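Local coordinates for conserved hypothetical protein (Agrobacterium tumefaciens, PDB 2FEX), which is of unknown function but belongs to the DJ-1/PfpI superfamily, whose members include proteases, chaperones and stress-response proteins, at residues A[57-61]-A[62-66]; A[144-148]-A[149-153]. All coordinates share one frame; numbering follows the deposited sequence.

Interaction 1. Residues A[57-61]-A[62-66]; sequences DALDP and VDIDA
Leu59 and Ile64 meet on the inner side of a short loop, and their encounter shows how a turn can bury Leu59, Pro61 and Ile64 while leaving Val62 and Asp63 on the solvent side. Their side chains run at a slant to one another, with Leu59 CD2 resting 3.8 Å from Ile64 CD1. Ile64 reaches that methyl because CG1 lies anti to its own carbonyl carbon (chi1 -62°), and the same extended branch passes over the backbone oxygen of Asp60, with CG1 3.5 Å from Asp60 O. Phe90 of helix 84-92 touches both side chains as well as Pro61, and Ala5 of strand 3-7 also touches Leu59 and Ile64, so this side is tightly filled.

Backbone N-H groups supply the firm framework of the turn, and Asp60 accepts two of them at different oxygens. Val62 N approaches Asp60 OD1 at 2.9 Å from above the carboxylate plane, closing an Asx turn; Asp63 N reaches Asp60 O at 3.1 Å, closing a beta turn with Pro61 and Val62 at its corners. The carboxylate comes beside Val62 N because Asp60 CG is anti to its backbone N (chi1 -173°). A weak bond from Ile64 N to Pro61 O (3.5 Å) carries the coil one residue further. Pro61 O also receives Arg95 NE. The loose side is the outer one, where Val62 and Asp63 are each modelled in two conformers, as expected of a mobile surface.

At Asp60, then, an Asx turn overlaps a beta turn, and proline fixes one corner without an N-H to satisfy. Val62 N would probably favour the charged form of Asp60, whereas Asp63 OD2, in one conformer 4.3 Å from Asp60 OD2, probably works against it.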
# COMPACT_ATOMS: atom_id res chain seq x y z
N ASP A 57 -10.66 21.01 4.80
CA ASP A 57 -10.92 22.24 5.51
C ASP A 57 -11.46 21.95 6.92
O ASP A 57 -11.49 22.86 7.75
CB ASP A 57 -11.93 23.08 4.72
CG ASP A 57 -13.21 22.31 4.46
OD1 ASP A 57 -13.23 21.45 3.56
OD2 ASP A 57 -14.18 22.53 5.20
N ALA A 58 -11.83 20.70 7.20
CA ALA A 58 -12.28 20.35 8.54
C ALA A 58 -11.15 19.80 9.43
O ALA A 58 -11.39 19.49 10.62
CB ALA A 58 -13.42 19.31 8.48
N LEU A 59 -9.96 19.64 8.87
CA LEU A 59 -8.87 19.09 9.68
C LEU A 59 -8.37 20.18 10.65
O LEU A 59 -7.94 21.27 10.20
CB LEU A 59 -7.72 18.63 8.76
CG LEU A 59 -8.07 17.49 7.82
CD1 LEU A 59 -6.86 17.22 6.92
CD2 LEU A 59 -8.39 16.17 8.67
N ASP A 60 -8.41 19.90 11.95
CA ASP A 60 -8.05 20.90 12.94
C ASP A 60 -6.84 20.36 13.74
O ASP A 60 -6.94 19.31 14.39
CB ASP A 60 -9.26 21.16 13.83
CG ASP A 60 -9.05 22.30 14.77
OD1 ASP A 60 -7.87 22.57 15.08
OD2 ASP A 60 -10.09 22.88 15.22
N PRO A 61 -5.71 21.07 13.67
CA PRO A 61 -4.50 20.58 14.35
C PRO A 61 -4.62 20.59 15.88
O PRO A 61 -3.79 19.99 16.57
CB PRO A 61 -3.39 21.51 13.83
CG PRO A 61 -4.15 22.84 13.62
CD PRO A 61 -5.46 22.35 12.99
N VAL A 62 -5.64 21.25 16.46
CA VAL A 62 -5.84 21.17 17.90
C VAL A 62 -5.97 19.70 18.32
O VAL A 62 -5.48 19.31 19.38
CB VAL A 62 -7.07 22.05 18.34
CG1 VAL A 62 -7.46 21.81 19.80
CG2 VAL A 62 -6.75 23.49 18.08
N ASP A 63 -6.59 18.88 17.45
CA ASP A 63 -7.05 17.54 17.69
C ASP A 63 -6.21 16.46 16.94
O ASP A 63 -6.39 15.27 17.12
CB ASP A 63 -8.52 17.51 17.22
CG ASP A 63 -9.36 18.61 17.88
OD1 ASP A 63 -9.07 18.98 19.05
OD2 ASP A 63 -10.30 19.12 17.21
N ILE A 64 -5.33 16.91 16.06
CA ILE A 64 -4.63 15.97 15.15
C ILE A 64 -3.13 16.20 15.30
O ILE A 64 -2.67 17.31 15.15
CB ILE A 64 -5.08 16.16 13.72
CG1 ILE A 64 -6.62 15.87 13.61
CG2 ILE A 64 -4.17 15.34 12.73
CD1 ILE A 64 -7.17 16.21 12.23
N ASP A 65 -2.41 15.13 15.61
CA ASP A 65 -0.98 15.18 15.89
C ASP A 65 -0.05 15.30 14.65
O ASP A 65 1.09 15.75 14.77
CB ASP A 65 -0.60 13.93 16.70
CG ASP A 65 -1.36 13.88 18.00
OD1 ASP A 65 -0.96 14.64 18.92
OD2 ASP A 65 -2.39 13.18 18.09
N ALA A 66 -0.53 14.85 13.49
CA ALA A 66 0.33 14.80 12.30
C ALA A 66 -0.53 14.86 11.06
O ALA A 66 -1.66 14.35 11.05
CB ALA A 66 1.17 13.51 12.32

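Interaction 2. Residues A[144-148]-A[149-153]; sequences AVSDG and GVVTA
Ser146 and Val151 stand opposite each other on one face of a tight beta hairpin, forming its non-hydrogen-bonded pair. The hydroxyl swings across the gap because OG is anti to the backbone N (chi1 -177°), and it lies 3.5 Å from Val151 CG2. OG also accepts a hydrogen bond from a water at 2.9 Å, and that water in turn takes the N-H of Gly149, so the serine is tied to the turn through a solvent bridge. Helix 158-168 covers this face, with Glu164 touching both side chains and Phe161 touching Val151.

Val145 and Thr152 point to the reverse face and form a hydrogen-bonded pair. Their side chains meet loosely, Val145 CB lying 4.1 Å from Thr152 OG1, while their backbones are joined twice: Val145 N to Thr152 O at 2.8 Å and Thr152 N to Val145 O at 2.9 Å. The hydroxyl of Thr152 sits between its backbone N and carbonyl carbon (chi1 51°) and accepts the N-H of Thr119 from a neighbouring loop. Asp147 and Val150 share this face; Asp147 OD2 takes Ala117 N, whereas Val150 packs on Leu113. At the open end, Ala144 CB and Ala153 CB touch at 3.9 Å.

Asp147 and Val150 also close the chain reversal, exchanging two backbone bonds round Gly148 and Gly149. Both glycines have positive phi, the conformation that a type I' turn demands and that glycine adopts readily. Such a turn suits a two-residue hairpin. Here strand 150-153 pairs in parallel with strand 96-100, and strand 145-147 turns back against it as an antiparallel edge, closing one border of the alpha/beta sandwich of the DJ-1/PfpI fold.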
# COMPACT_ATOMS: atom_id res chain seq x y z
N ALA A 144 13.90 8.11 3.76
CA ALA A 144 13.21 9.32 4.24
C ALA A 144 14.09 10.18 5.13
O ALA A 144 15.00 9.66 5.85
CB ALA A 144 11.97 8.92 5.05
N VAL A 145 13.79 11.47 5.13
CA VAL A 145 14.48 12.42 5.99
C VAL A 145 13.47 13.05 6.97
O VAL A 145 12.29 13.30 6.62
CB VAL A 145 15.11 13.49 5.14
CG1 VAL A 145 15.67 14.70 6.00
CG2 VAL A 145 16.22 12.92 4.29
N SER A 146 13.93 13.22 8.20
CA SER A 146 13.13 13.91 9.23
C SER A 146 13.95 15.04 9.85
O SER A 146 15.05 14.79 10.42
CB SER A 146 12.72 12.93 10.31
OG SER A 146 11.90 13.61 11.26
N ASP A 147 13.41 16.24 9.82
CA ASP A 147 14.09 17.39 10.42
C ASP A 147 13.07 18.51 10.68
O ASP A 147 12.20 18.79 9.84
CB ASP A 147 15.17 17.92 9.49
CG ASP A 147 16.09 18.94 10.16
OD1 ASP A 147 16.46 18.74 11.35
OD2 ASP A 147 16.42 19.95 9.52
N GLY A 148 13.19 19.16 11.83
CA GLY A 148 12.36 20.33 12.13
C GLY A 148 10.86 20.09 12.09
O GLY A 148 10.11 21.03 11.84
N GLY A 149 10.45 18.85 12.36
CA GLY A 149 9.00 18.48 12.33
C GLY A 149 8.46 18.27 10.94
O GLY A 149 7.24 18.28 10.73
N VAL A 150 9.35 18.05 9.96
CA VAL A 150 8.92 17.77 8.61
C VAL A 150 9.59 16.47 8.16
O VAL A 150 10.82 16.31 8.24
CB VAL A 150 9.36 18.94 7.65
CG1 VAL A 150 9.05 18.60 6.16
CG2 VAL A 150 8.68 20.26 8.07
N VAL A 151 8.79 15.54 7.69
CA VAL A 151 9.30 14.28 7.17
C VAL A 151 9.05 14.26 5.65
O VAL A 151 7.93 14.55 5.18
CB VAL A 151 8.58 13.08 7.83
CG1 VAL A 151 8.98 11.75 7.10
CG2 VAL A 151 9.01 13.00 9.34
N THR A 152 10.07 13.90 4.88
CA THR A 152 9.93 13.80 3.44
C THR A 152 10.57 12.49 2.94
O THR A 152 11.43 11.92 3.60
CB THR A 152 10.57 15.03 2.72
OG1 THR A 152 11.91 15.21 3.22
CG2 THR A 152 9.69 16.31 2.95
N ALA A 153 10.11 12.03 1.77
CA ALA A 153 10.62 10.82 1.14
C ALA A 153 10.26 10.80 -0.32
O ALA A 153 9.31 11.46 -0.76
CB ALA A 153 9.98 9.61 1.81
O HOH W 1 11.59 16.15 12.62

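In the fold
Interactions 1 and 2 are two local turns, well apart along the chain, on one central sheet. Their centres lie 19 Å apart and their nearest atoms about 8 Å apart, so they do not touch. Interaction 1 delivers the chain into strand 66-69, interaction 2 forms the sheet's edge hairpin, and strand 96-100 runs between the two, parallel to both 66-69 and 150-153. Beyond that middle strand comes Cys101, in a Gly-x-Cys-x-Ala sequence resembling the nucleophile elbow of this superfamily. Residues 144-153 are tied to it directly, since Ala153 makes backbone hydrogen bonds with Gly99 and Cys101, and the side chain of Thr152 approaches this probable elbow but makes no contact with it.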